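Local atomic coordinates of leucine--tRNA ligase (Agrobacterium radiobacter, PDB entry 5AH5), a protein that probably attaches leucine to its cognate tRNA at the expense of ATP, as a zinc-binding class I aminoacyl-tRNA synthetase. Residues Thr129-Gln134 / Trp423-Pro428; Lys136-Leu141 / Pro187-Asp192; Lys173-Gly178 / Asp488-Ser493; His452-Gly457 / Leu462-Ser467; Lys470-Cys473 / Gly478-Ala481. All blocks are in the same frame, centred on the assembly; numbering follows the deposited sequence.

Contact 1 of 5, residues Thr129-Gln134 / Trp423-Pro428; sequences TYVLAQ and WGCPIP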
# COMPACT_ATOMS: atom_id res chain seq x y z
N THR B 129 -18.44 17.63 4.03
CA THR B 129 -17.19 18.37 3.70
C THR B 129 -16.26 17.66 2.70
O THR B 129 -15.77 18.26 1.72
CB THR B 129 -16.47 18.83 4.99
OG1 THR B 129 -15.49 19.79 4.59
CG2 THR B 129 -15.86 17.63 5.74
N TYR B 130 -16.12 16.35 2.84
CA TYR B 130 -15.34 15.56 1.87
C TYR B 130 -16.00 15.48 0.53
O TYR B 130 -15.36 15.67 -0.53
CB TYR B 130 -15.09 14.16 2.43
CG TYR B 130 -13.92 13.49 1.78
CD1 TYR B 130 -14.07 12.79 0.60
CD2 TYR B 130 -12.65 13.53 2.38
CE1 TYR B 130 -13.00 12.13 0.02
CE2 TYR B 130 -11.54 12.90 1.78
CZ TYR B 130 -11.71 12.20 0.62
OH TYR B 130 -10.63 11.58 0.05
N VAL B 131 -17.33 15.30 0.54
CA VAL B 131 -18.06 15.30 -0.74
C VAL B 131 -17.89 16.59 -1.52
O VAL B 131 -17.67 16.58 -2.75
CB VAL B 131 -19.58 15.04 -0.44
CG1 VAL B 131 -20.44 15.24 -1.65
CG2 VAL B 131 -19.78 13.65 0.08
N LEU B 132 -17.99 17.71 -0.83
CA LEU B 132 -17.77 19.07 -1.45
C LEU B 132 -16.39 19.12 -2.15
O LEU B 132 -16.23 19.34 -3.40
CB LEU B 132 -17.87 20.18 -0.33
CG LEU B 132 -17.45 21.61 -0.73
CD1 LEU B 132 -18.17 22.11 -1.98
CD2 LEU B 132 -17.68 22.58 0.41
N ALA B 133 -15.38 18.76 -1.37
CA ALA B 133 -14.03 18.67 -1.96
C ALA B 133 -13.92 17.78 -3.15
O ALA B 133 -13.38 18.17 -4.20
CB ALA B 133 -13.04 18.27 -0.89
N GLN B 134 -14.51 16.59 -3.09
CA GLN B 134 -14.34 15.67 -4.21
C GLN B 134 -15.10 16.11 -5.42
O GLN B 134 -14.66 15.90 -6.55
CB GLN B 134 -14.79 14.27 -3.77
CG GLN B 134 -14.45 13.17 -4.77
CD GLN B 134 -14.32 11.81 -4.07
OE1 GLN B 134 -13.39 11.60 -3.30
NE2 GLN B 134 -15.27 10.93 -4.30
N TRP B 423 -24.89 4.47 -2.27
CA TRP B 423 -24.02 4.85 -1.17
C TRP B 423 -22.65 5.16 -1.72
O TRP B 423 -21.73 4.30 -1.71
CB TRP B 423 -24.05 3.80 -0.07
CG TRP B 423 -23.30 4.23 1.14
CD1 TRP B 423 -22.12 3.67 1.61
CD2 TRP B 423 -23.62 5.32 2.03
NE1 TRP B 423 -21.73 4.34 2.73
CE2 TRP B 423 -22.61 5.37 2.99
CE3 TRP B 423 -24.66 6.30 2.07
CZ2 TRP B 423 -22.61 6.30 4.05
CZ3 TRP B 423 -24.67 7.24 3.11
CH2 TRP B 423 -23.63 7.26 4.07
N GLY B 424 -22.57 6.35 -2.31
CA GLY B 424 -21.29 6.92 -2.80
C GLY B 424 -21.46 8.39 -3.08
O GLY B 424 -22.58 8.98 -2.95
N CYS B 425 -20.40 8.99 -3.53
CA CYS B 425 -20.39 10.45 -3.74
C CYS B 425 -21.19 10.81 -4.99
O CYS B 425 -20.83 10.33 -6.07
CB CYS B 425 -18.96 10.91 -3.92
SG CYS B 425 -18.80 12.69 -4.03
N PRO B 426 -22.24 11.69 -4.89
CA PRO B 426 -22.92 12.03 -6.12
C PRO B 426 -22.04 12.67 -7.15
O PRO B 426 -21.10 13.38 -6.80
CB PRO B 426 -24.09 12.95 -5.66
CG PRO B 426 -24.31 12.58 -4.24
CD PRO B 426 -22.93 12.25 -3.72
N ILE B 427 -22.30 12.36 -8.42
CA ILE B 427 -21.63 12.95 -9.56
C ILE B 427 -22.28 14.33 -9.82
O ILE B 427 -23.47 14.37 -10.06
CB ILE B 427 -21.75 12.02 -10.74
CG1 ILE B 427 -20.92 10.75 -10.43
CG2 ILE B 427 -21.31 12.70 -12.06
CD1 ILE B 427 -20.67 9.84 -11.62
N PRO B 428 -21.51 15.44 -9.71
CA PRO B 428 -22.04 16.82 -9.65
C PRO B 428 -22.27 17.39 -11.06
O PRO B 428 -21.66 18.38 -11.50
CB PRO B 428 -20.95 17.55 -8.86
CG PRO B 428 -19.70 16.92 -9.41
CD PRO B 428 -20.05 15.43 -9.45
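Val131 and Gln134, one turn apart on helix 128-143, close on Cys425 of strand 425-432. This is helix-on-sheet packing in the long insertion that lies in sequence between strands 70-72 and 520-524 of the class I synthetase Rossmann fold. Both helical side chains and the cysteine start out toward the opposing segment, and the backbones are nearest where the CA atoms of Val131 and Cys425 stand 6.2 Å apart. CG1 of Val131, anti to its own backbone N (chi1 171°), reaches to within 3.9 Å of Cys425 SG and also brushes the ring of Pro426, 4.4 Å from its CD. Valine suits this place because it is compact and apolar, so its CG1 can lie against both sulfur and ring while the helix keeps its regular bonds. Cysteine is small enough to lie close under the helix, and its sulfur prolongs the apolar surface. Proline gives up a backbone N-H at Pro426, but Cys425 beside it still pairs with Met487 of strand 486-487, and the Pro426 carbonyl accepts from the side-chain NE2 of Gln135.

Gln134 reaches the cysteine from a different side, for Val131 CG1 and Gln134 NE2 subtend about 136° at Cys425 SG. Its buried amide is fixed in rotation by two bonds outside these segments, since OE1 accepts from the indole N-H of Trp495 and NE2 donates to the carboxylate of Asp492. Held that way, the same NE2 lies beside the cysteine in plain van der Waals contact, 3.7 Å from Cys425 CB and 4.0 Å from Cys425 SG.

Contact 2 of 5, residues Lys136-Leu141 / Pro187-Asp192; sequences KLFLDL and PQWFVD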
# COMPACT_ATOMS: atom_id res chain seq x y z
N LYS B 136 -15.68 19.19 -6.24
CA LYS B 136 -14.83 20.22 -6.88
C LYS B 136 -13.74 19.65 -7.67
O LYS B 136 -13.51 20.08 -8.82
CB LYS B 136 -14.23 21.19 -5.89
CG LYS B 136 -15.25 22.04 -5.18
CD LYS B 136 -14.51 23.01 -4.27
CE LYS B 136 -15.46 23.83 -3.47
NZ LYS B 136 -14.80 25.08 -3.02
N LEU B 137 -13.06 18.65 -7.09
CA LEU B 137 -12.00 17.99 -7.84
C LEU B 137 -12.56 17.32 -9.09
O LEU B 137 -11.98 17.39 -10.16
CB LEU B 137 -11.28 16.94 -6.99
CG LEU B 137 -10.29 17.41 -5.92
CD1 LEU B 137 -9.58 16.16 -5.44
CD2 LEU B 137 -9.30 18.41 -6.47
N PHE B 138 -13.73 16.66 -8.97
CA PHE B 138 -14.32 15.99 -10.16
C PHE B 138 -14.56 17.02 -11.26
O PHE B 138 -14.22 16.76 -12.43
CB PHE B 138 -15.59 15.30 -9.77
CG PHE B 138 -16.30 14.63 -10.91
CD1 PHE B 138 -17.05 15.37 -11.84
CD2 PHE B 138 -16.32 13.24 -11.01
CE1 PHE B 138 -17.70 14.73 -12.89
CE2 PHE B 138 -17.02 12.61 -12.03
CZ PHE B 138 -17.69 13.35 -12.97
N LEU B 139 -15.11 18.17 -10.88
CA LEU B 139 -15.45 19.21 -11.90
C LEU B 139 -14.22 19.83 -12.52
O LEU B 139 -14.20 20.12 -13.74
CB LEU B 139 -16.39 20.27 -11.33
CG LEU B 139 -17.78 19.69 -11.07
CD1 LEU B 139 -18.66 20.71 -10.38
CD2 LEU B 139 -18.44 19.21 -12.36
N ASP B 140 -13.17 19.99 -11.72
CA ASP B 140 -11.85 20.41 -12.31
C ASP B 140 -11.31 19.41 -13.32
O ASP B 140 -11.00 19.76 -14.49
CB ASP B 140 -10.87 20.79 -11.21
CG ASP B 140 -9.69 21.60 -11.71
OD1 ASP B 140 -9.78 22.28 -12.75
OD2 ASP B 140 -8.62 21.53 -11.05
N LEU B 141 -11.31 18.13 -12.97
CA LEU B 141 -10.84 17.11 -13.91
C LEU B 141 -11.74 17.01 -15.14
O LEU B 141 -11.25 16.74 -16.26
CB LEU B 141 -10.70 15.75 -13.23
CG LEU B 141 -9.35 15.51 -12.49
CD1 LEU B 141 -9.08 16.41 -11.29
CD2 LEU B 141 -9.33 14.05 -12.06
N PRO B 187 -23.65 4.50 -21.38
CA PRO B 187 -22.91 5.76 -21.15
C PRO B 187 -22.44 5.84 -19.70
O PRO B 187 -23.26 5.65 -18.76
CB PRO B 187 -23.93 6.87 -21.48
CG PRO B 187 -25.11 6.18 -22.07
CD PRO B 187 -25.08 4.73 -21.64
N GLN B 188 -21.14 6.05 -19.51
CA GLN B 188 -20.56 5.98 -18.18
C GLN B 188 -19.46 7.01 -18.07
O GLN B 188 -19.00 7.57 -19.11
CB GLN B 188 -19.98 4.59 -17.94
CG GLN B 188 -20.97 3.47 -17.89
CD GLN B 188 -21.88 3.47 -16.67
OE1 GLN B 188 -21.49 3.80 -15.55
NE2 GLN B 188 -23.11 3.07 -16.90
N TRP B 189 -19.08 7.29 -16.82
CA TRP B 189 -17.99 8.20 -16.54
C TRP B 189 -16.69 7.41 -16.39
O TRP B 189 -16.67 6.28 -15.83
CB TRP B 189 -18.26 9.06 -15.29
CG TRP B 189 -19.40 10.01 -15.52
CD1 TRP B 189 -20.69 9.80 -15.21
CD2 TRP B 189 -19.33 11.32 -16.10
NE1 TRP B 189 -21.44 10.88 -15.55
CE2 TRP B 189 -20.63 11.83 -16.11
CE3 TRP B 189 -18.29 12.09 -16.63
CZ2 TRP B 189 -20.93 13.10 -16.62
CZ3 TRP B 189 -18.54 13.32 -17.12
CH2 TRP B 189 -19.89 13.84 -17.13
N PHE B 190 -15.61 8.05 -16.86
CA PHE B 190 -14.27 7.50 -16.94
C PHE B 190 -13.25 8.55 -16.56
O PHE B 190 -13.51 9.78 -16.69
CB PHE B 190 -13.96 7.11 -18.38
CG PHE B 190 -14.80 6.02 -18.89
CD1 PHE B 190 -14.45 4.71 -18.71
CD2 PHE B 190 -15.98 6.31 -19.58
CE1 PHE B 190 -15.26 3.68 -19.21
CE2 PHE B 190 -16.77 5.32 -20.07
CZ PHE B 190 -16.41 4.00 -19.89
N VAL B 191 -12.07 8.09 -16.12
CA VAL B 191 -10.88 8.94 -16.05
C VAL B 191 -9.83 8.41 -17.01
O VAL B 191 -9.59 7.20 -17.09
CB VAL B 191 -10.26 9.04 -14.66
CG1 VAL B 191 -9.53 10.37 -14.54
CG2 VAL B 191 -11.30 8.88 -13.57
N ASP B 192 -9.19 9.32 -17.74
CA ASP B 192 -8.22 8.96 -18.76
C ASP B 192 -6.85 8.60 -18.15
O ASP B 192 -5.89 9.32 -18.28
CB ASP B 192 -8.07 10.12 -19.75
CG ASP B 192 -7.27 9.75 -20.99
OD1 ASP B 192 -6.86 8.58 -21.17
OD2 ASP B 192 -7.05 10.66 -21.79
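Leu141 and Val191 mark the nearest backbone approach between helix 128-143 and strand 182-191, with CA atoms 8.4 Å apart, a gap that side chains alone must bridge. Phe138 carries most of that load. Its CG is anti to the backbone N (chi1 178°), which swings the ring out from the helix until its far end, CZ, stands over one face of the Trp189 indole, 3.9 Å from CE3 and toward the rim of the ring. The pair is a T-shaped, edge-to-face one: the edge of the phenylalanine points at the six-membered ring of the tryptophan, with planes at 68° and centroids 5.5 Å apart. Here the helix lies against the branched antiparallel sheet of the synthetase's insertion, in which strand 182-191 runs between strands 147-151 and 415-419. Tryptophan suits its place in two ways, for its broad face receives the phenylalanine while its indole NE1 is satisfied by Asp483. Ile147 and Ile417, from the strands on either side, add aliphatic contacts to Phe138. A helical turn further on, Leu141 starts out toward the strand, and its CD2 meets CG1 of Val191 at 4.4 Å, a looser contact between two buried aliphatic groups.

Contact 3 of 5, residues Lys173-Gly178 / Asp488-Ser493; sequences KGWRSG and DTFVDS
Thr489 and Phe490 receive the indole of Trp175, which reaches across from the loop after strand 173-174. Asp488, just before them, is the N-cap of the short, weakly bonded helix that follows: its OD2 accepts from Phe490 N at 3.1 Å in a fairly straight bond (165°), the N-H arriving from above the carboxylate plane. Its other oxygen, OD1, forms a salt bridge with Arg419 and also accepts from Gln168, so this buried aspartate meets a positive charge as well as the helix N-terminus, both of which should stabilise its negative form. Next comes Thr489, whose methyl CG2 lies 3.9 Å from Trp175 CH2; threonine offers the indole this apolar branch while its OG1 makes a weak hydrogen bond to Phe80 O. Phe490 makes the larger contact. Its CE2 sits 3.5 Å from Trp175 CH2, over one face of the indole and toward the rim, and its CZ is equally close to Trp175 CZ2. The planes meet obliquely at 53°. On the opposite indole face lies the aliphatic CD of Arg176, 3.6 Å above the ring. Farther along, Val491 turns to Trp415 and Ile417 of strand 415-419, and Ser493 touches the bound leucyl-sulfamoyl adenosine. The contact thus sits beside the aminoacylation pocket, with Trp175 resting on Pro83 of helix 82-91 and both Phe490 and Ser493 packing on His533 of helix 533-546.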
# COMPACT_ATOMS: atom_id res chain seq x y z
N LYS B 173 -14.27 -12.32 -11.92
CA LYS B 173 -15.31 -12.13 -10.94
C LYS B 173 -15.29 -10.73 -10.34
O LYS B 173 -14.30 -10.02 -10.38
CB LYS B 173 -15.20 -13.17 -9.83
CG LYS B 173 -15.46 -14.59 -10.33
CD LYS B 173 -14.94 -15.61 -9.33
CE LYS B 173 -14.64 -16.97 -9.98
NZ LYS B 173 -13.47 -17.61 -9.30
N GLY B 174 -16.43 -10.34 -9.82
CA GLY B 174 -16.57 -9.05 -9.18
C GLY B 174 -15.83 -9.01 -7.85
O GLY B 174 -15.91 -9.96 -7.06
N TRP B 175 -15.13 -7.89 -7.63
CA TRP B 175 -14.34 -7.61 -6.44
C TRP B 175 -14.95 -8.07 -5.11
O TRP B 175 -14.29 -8.65 -4.23
CB TRP B 175 -14.13 -6.07 -6.44
CG TRP B 175 -13.43 -5.51 -5.32
CD1 TRP B 175 -12.27 -5.99 -4.74
CD2 TRP B 175 -13.78 -4.33 -4.61
NE1 TRP B 175 -11.90 -5.18 -3.69
CE2 TRP B 175 -12.80 -4.15 -3.60
CE3 TRP B 175 -14.81 -3.39 -4.74
CZ2 TRP B 175 -12.85 -3.08 -2.71
CZ3 TRP B 175 -14.86 -2.34 -3.87
CH2 TRP B 175 -13.89 -2.18 -2.86
N ARG B 176 -16.23 -7.79 -4.94
CA ARG B 176 -16.88 -8.11 -3.68
C ARG B 176 -17.86 -9.30 -3.82
O ARG B 176 -18.06 -10.01 -2.86
CB ARG B 176 -17.68 -6.90 -3.15
CG ARG B 176 -16.88 -5.62 -2.99
CD ARG B 176 -15.80 -5.73 -1.93
NE ARG B 176 -16.33 -5.91 -0.57
CZ ARG B 176 -15.61 -5.72 0.52
NH1 ARG B 176 -14.30 -5.38 0.42
NH2 ARG B 176 -16.15 -5.88 1.74
N SER B 177 -18.53 -9.42 -4.96
CA SER B 177 -19.59 -10.43 -5.09
C SER B 177 -19.01 -11.86 -5.30
O SER B 177 -19.60 -12.84 -4.84
CB SER B 177 -20.44 -10.09 -6.29
OG SER B 177 -19.68 -10.07 -7.47
N GLY B 178 -17.89 -11.92 -6.01
CA GLY B 178 -17.33 -13.18 -6.45
C GLY B 178 -18.17 -13.77 -7.60
O GLY B 178 -17.95 -14.91 -7.94
N ASP B 488 -17.32 5.64 -7.61
CA ASP B 488 -16.67 4.48 -6.93
C ASP B 488 -15.80 4.87 -5.71
O ASP B 488 -15.18 5.92 -5.72
CB ASP B 488 -15.84 3.71 -7.91
CG ASP B 488 -15.45 2.33 -7.34
OD1 ASP B 488 -16.35 1.40 -7.21
OD2 ASP B 488 -14.23 2.20 -7.01
N THR B 489 -15.84 4.03 -4.67
CA THR B 489 -15.01 4.16 -3.45
C THR B 489 -13.50 4.43 -3.72
O THR B 489 -12.87 5.18 -2.99
CB THR B 489 -15.15 2.95 -2.52
OG1 THR B 489 -14.36 3.14 -1.36
CG2 THR B 489 -14.75 1.62 -3.17
N PHE B 490 -12.96 3.92 -4.83
CA PHE B 490 -11.57 4.18 -5.14
C PHE B 490 -11.26 5.58 -5.65
O PHE B 490 -10.08 6.01 -5.64
CB PHE B 490 -10.98 3.09 -6.04
CG PHE B 490 -10.88 1.77 -5.35
CD1 PHE B 490 -9.83 1.53 -4.44
CD2 PHE B 490 -11.79 0.76 -5.59
CE1 PHE B 490 -9.69 0.30 -3.85
CE2 PHE B 490 -11.69 -0.47 -4.95
CZ PHE B 490 -10.64 -0.69 -4.06
N VAL B 491 -12.30 6.34 -5.97
CA VAL B 491 -12.12 7.78 -6.22
C VAL B 491 -11.85 8.42 -4.88
O VAL B 491 -10.89 9.12 -4.78
CB VAL B 491 -13.34 8.48 -6.95
CG1 VAL B 491 -13.06 9.98 -7.18
CG2 VAL B 491 -13.55 7.84 -8.30
N ASP B 492 -12.65 8.13 -3.85
CA ASP B 492 -12.45 8.74 -2.55
C ASP B 492 -10.98 8.51 -2.06
O ASP B 492 -10.29 9.41 -1.61
CB ASP B 492 -13.34 8.14 -1.49
CG ASP B 492 -14.89 8.14 -1.85
OD1 ASP B 492 -15.32 8.42 -2.99
OD2 ASP B 492 -15.62 7.78 -0.93
N SER B 493 -10.57 7.26 -2.12
CA SER B 493 -9.34 6.85 -1.54
C SER B 493 -8.15 7.14 -2.44
O SER B 493 -7.06 6.86 -2.03
CB SER B 493 -9.45 5.35 -1.15
OG SER B 493 -9.71 4.51 -2.25

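Contact 4 of 5, residues His452-Gly457 / Leu462-Ser467; sequences HLISEG and LSRDES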
# COMPACT_ATOMS: atom_id res chain seq x y z
N HIS B 452 -33.35 9.18 2.19
CA HIS B 452 -34.11 7.93 2.04
C HIS B 452 -33.59 7.26 0.83
O HIS B 452 -33.17 7.90 -0.10
CB HIS B 452 -35.64 8.14 2.02
CG HIS B 452 -36.17 8.55 3.36
ND1 HIS B 452 -36.52 9.84 3.67
CD2 HIS B 452 -36.25 7.86 4.53
CE1 HIS B 452 -36.88 9.91 4.94
NE2 HIS B 452 -36.72 8.73 5.49
N LEU B 453 -33.48 5.94 0.91
CA LEU B 453 -32.99 5.18 -0.21
C LEU B 453 -34.18 4.35 -0.70
O LEU B 453 -34.98 3.89 0.07
CB LEU B 453 -31.76 4.35 0.23
CG LEU B 453 -31.86 2.93 0.74
CD1 LEU B 453 -32.09 1.96 -0.42
CD2 LEU B 453 -30.56 2.62 1.47
N ILE B 454 -34.29 4.22 -1.99
CA ILE B 454 -35.38 3.44 -2.59
C ILE B 454 -34.76 2.11 -3.09
O ILE B 454 -34.00 2.10 -4.02
CB ILE B 454 -36.05 4.26 -3.74
CG1 ILE B 454 -36.57 5.60 -3.17
CG2 ILE B 454 -37.22 3.50 -4.41
CD1 ILE B 454 -36.77 6.61 -4.26
N SER B 455 -35.14 1.00 -2.48
CA SER B 455 -34.42 -0.27 -2.64
C SER B 455 -35.00 -1.15 -3.74
O SER B 455 -34.51 -2.25 -3.98
CB SER B 455 -34.44 -1.04 -1.31
OG SER B 455 -35.81 -1.16 -0.83
N GLU B 456 -36.02 -0.70 -4.45
CA GLU B 456 -36.50 -1.48 -5.58
C GLU B 456 -36.96 -0.57 -6.66
O GLU B 456 -37.32 0.57 -6.39
CB GLU B 456 -37.63 -2.40 -5.16
CG GLU B 456 -38.81 -1.71 -4.52
CD GLU B 456 -38.45 -1.13 -3.18
OE1 GLU B 456 -37.91 -1.93 -2.36
OE2 GLU B 456 -38.68 0.10 -2.97
N GLY B 457 -36.92 -1.07 -7.90
CA GLY B 457 -37.40 -0.30 -9.02
C GLY B 457 -36.43 -0.42 -10.14
O GLY B 457 -35.53 -1.23 -10.08
N LEU B 462 -30.62 6.09 -7.31
CA LEU B 462 -30.94 7.53 -7.20
C LEU B 462 -31.95 7.94 -8.24
O LEU B 462 -32.74 8.81 -7.98
CB LEU B 462 -29.72 8.42 -7.33
CG LEU B 462 -28.78 8.38 -6.12
CD1 LEU B 462 -27.42 8.98 -6.50
CD2 LEU B 462 -29.42 9.08 -4.96
N SER B 463 -31.89 7.31 -9.43
CA SER B 463 -32.82 7.56 -10.50
C SER B 463 -34.30 7.35 -10.12
O SER B 463 -35.14 7.84 -10.80
CB SER B 463 -32.51 6.68 -11.73
OG SER B 463 -33.09 5.42 -11.53
N ARG B 464 -34.59 6.64 -9.05
CA ARG B 464 -35.94 6.33 -8.62
C ARG B 464 -36.52 7.42 -7.77
O ARG B 464 -37.69 7.32 -7.35
CB ARG B 464 -35.92 5.06 -7.75
CG ARG B 464 -35.44 3.83 -8.52
CD ARG B 464 -35.03 2.70 -7.59
NE ARG B 464 -34.15 1.79 -8.30
CZ ARG B 464 -33.43 0.84 -7.73
NH1 ARG B 464 -33.50 0.58 -6.43
NH2 ARG B 464 -32.63 0.15 -8.51
N ASP B 465 -35.69 8.42 -7.45
CA ASP B 465 -36.06 9.45 -6.51
C ASP B 465 -36.30 10.66 -7.32
O ASP B 465 -35.37 11.42 -7.55
CB ASP B 465 -34.93 9.74 -5.50
CG ASP B 465 -35.39 10.68 -4.41
OD1 ASP B 465 -36.25 11.56 -4.72
OD2 ASP B 465 -34.93 10.55 -3.24
N GLU B 466 -37.56 10.88 -7.68
CA GLU B 466 -37.93 11.91 -8.63
C GLU B 466 -37.69 13.31 -8.13
O GLU B 466 -37.25 14.11 -8.92
CB GLU B 466 -39.42 11.76 -9.11
CG GLU B 466 -39.73 12.55 -10.37
CD GLU B 466 -41.15 12.33 -10.93
OE1 GLU B 466 -42.13 12.70 -10.23
OE2 GLU B 466 -41.27 11.77 -12.05
N SER B 467 -37.94 13.62 -6.86
CA SER B 467 -37.67 14.98 -6.41
C SER B 467 -36.18 15.21 -6.29
O SER B 467 -35.67 16.26 -6.75
CB SER B 467 -38.38 15.40 -5.15
OG SER B 467 -38.40 14.39 -4.19
O HOH W 1 -33.85 8.09 -2.80
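Arg464 NH1 donates to the carbonyl O of Ile454 at 2.9 Å, the one direct hydrogen bond between 452-457 and 462-467. It is bent, with 137° at the hydrogen, and the donor is tilted from the carbonyl plane. The guanidinium has further grips in the turn joining the segments: NE donates to Ser458 O and NH2 to Gly459 O. Arginine suits the place because its five N-H groups can serve several carbonyls at once, and its chain, extended from CG to NE, carries the head across the loop. Gly457 lies over one guanidinium face, its N 3.8 Å above the plane, and its backbone (phi 135°) adopts a conformation most readily open to glycine.

The side chains of Ile454 and Arg464 run alongside one another, pointing opposite ways, with Ile454 CG2 3.9 Å from Arg464 CB. CD1, at the end of the other isoleucine branch, lies against the Arg464 carbonyl, 3.3 Å from its O, and touches Asp465 CB. Beside this apolar patch a water donates both to His452 O, at 2.8 Å, and to Asp465 OD2, at 2.7 Å. The second oxygen, OD1, accepts from Trp468 N. Asp465 is therefore the N-cap of helix 466-469, and the whole is a surface loop folded back on itself, its carbonyls held by one arginine, leading into a capped helix.

Contact 5 of 5, residues Lys470-Cys473 / Gly478-Ala481; sequences KAKC and GDAA. With ZN (zinc ion), chain H.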
# COMPACT_ATOMS: atom_id res chain seq x y z
N LYS B 470 -34.76 15.99 -9.93
CA LYS B 470 -35.15 17.27 -10.54
C LYS B 470 -34.12 18.35 -10.29
O LYS B 470 -33.76 18.57 -9.16
CB LYS B 470 -36.49 17.78 -9.99
CG LYS B 470 -37.67 17.01 -10.55
CD LYS B 470 -39.01 17.42 -9.95
CE LYS B 470 -40.15 16.66 -10.64
NZ LYS B 470 -41.37 16.47 -9.78
N ALA B 471 -33.68 19.01 -11.35
CA ALA B 471 -32.70 20.06 -11.26
C ALA B 471 -32.85 21.10 -12.38
O ALA B 471 -33.16 20.77 -13.53
CB ALA B 471 -31.31 19.46 -11.33
N LYS B 472 -32.59 22.36 -12.06
CA LYS B 472 -32.49 23.38 -13.09
C LYS B 472 -31.17 23.26 -13.84
O LYS B 472 -30.11 23.12 -13.23
CB LYS B 472 -32.63 24.79 -12.49
CG LYS B 472 -33.95 25.07 -11.76
CD LYS B 472 -35.17 24.70 -12.58
CE LYS B 472 -36.44 25.10 -11.85
NZ LYS B 472 -37.62 24.55 -12.55
N CYS B 473 -31.23 23.30 -15.16
CA CYS B 473 -30.03 23.39 -15.95
C CYS B 473 -29.33 24.72 -15.60
O CYS B 473 -29.95 25.79 -15.71
CB CYS B 473 -30.34 23.36 -17.42
SG CYS B 473 -28.85 23.64 -18.36
N GLY B 478 -33.74 25.77 -17.84
CA GLY B 478 -34.81 24.76 -18.04
C GLY B 478 -34.88 23.65 -16.97
O GLY B 478 -34.05 23.62 -16.01
N ASP B 479 -35.87 22.76 -17.09
CA ASP B 479 -35.99 21.57 -16.22
C ASP B 479 -35.10 20.45 -16.78
O ASP B 479 -35.10 20.16 -17.97
CB ASP B 479 -37.44 21.08 -16.11
CG ASP B 479 -38.30 21.98 -15.22
OD1 ASP B 479 -37.77 22.79 -14.44
OD2 ASP B 479 -39.54 21.86 -15.30
N ALA B 480 -34.30 19.86 -15.90
CA ALA B 480 -33.26 18.89 -16.32
C ALA B 480 -33.10 17.81 -15.23
O ALA B 480 -33.91 17.76 -14.32
CB ALA B 480 -31.97 19.65 -16.58
N ALA B 481 -32.07 16.97 -15.33
CA ALA B 481 -31.96 15.82 -14.43
C ALA B 481 -30.52 15.69 -13.85
O ALA B 481 -29.56 15.94 -14.55
CB ALA B 481 -32.38 14.55 -15.18
ZN ZN H . -29.93 23.68 -20.44
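Lys472 and Asp479 pair side by side on one face of a beta hairpin, strands 470-472 and 479-482, whose turn carries two of the four cysteines of the zinc site. From CB, 4.0 Å from Gly478 O, the lysine bends at its second torsion (chi2 -50°), which turns the chain toward Asp479. CD comes within 3.7 Å of Asp479 OD1, CE passes beside the same oxygen, and NZ ends the path with a salt bridge to Asp479 OD1 at 2.6 Å, nearly along the C-O axis. The two side chains point the same way from a non-hydrogen-bonded antiparallel pair, and a long lysine that can bend to a short aspartate suits this exposed face.

Ala471 and Ala480 form the hydrogen-bonded pair next to it. Ala471 N reaches Ala480 O at 3.2 Å, and Ala480 N returns the bond to Ala471 O at 2.8 Å. Their small methyls belong to the other face, where both meet Ile430 of strand 425-432 in the neighbouring part of the sheet. Over these short segments the N-to-C directions are 124° apart, well short of the 180° of a flat antiparallel pair, so the strands are twisted against each other.

Toward the turn, Gly478 O accepts from Cys473 N at 3.0 Å and also takes a CA-H...O contact from Lys472. The bond aligns the backbone just where the zinc ligands begin, in an arrangement like a zinc knuckle. Cys432, Cys435 and Cys476 supply three thiolates, and the fourth is Cys473 SG, 2.3 Å from the zinc ion.

In the fold
Contacts 1 and 2 are about 12 Å apart between centres and share helix 128-143, which lies along one large antiparallel sheet; they touch where Ile427 and Pro428 pack on Phe138. Contact 3, its centre about 17 Å from that of either, borders the ligand pocket; its segments alternate along the chain with those of both. It meets contact 1 at Asp492, whose carbonyl accepts from the Tyr130 hydroxyl. Contacts 4 and 5 follow contact 1 in sequence, adjoin through helix 466-469 and strand 470-472, and have centres about 17 Å apart. Contact 5 shares the sheet of contacts 1 and 2, strand 479-482 lying beside 425-432, which links the peripheral zinc site with the region flanking the active site.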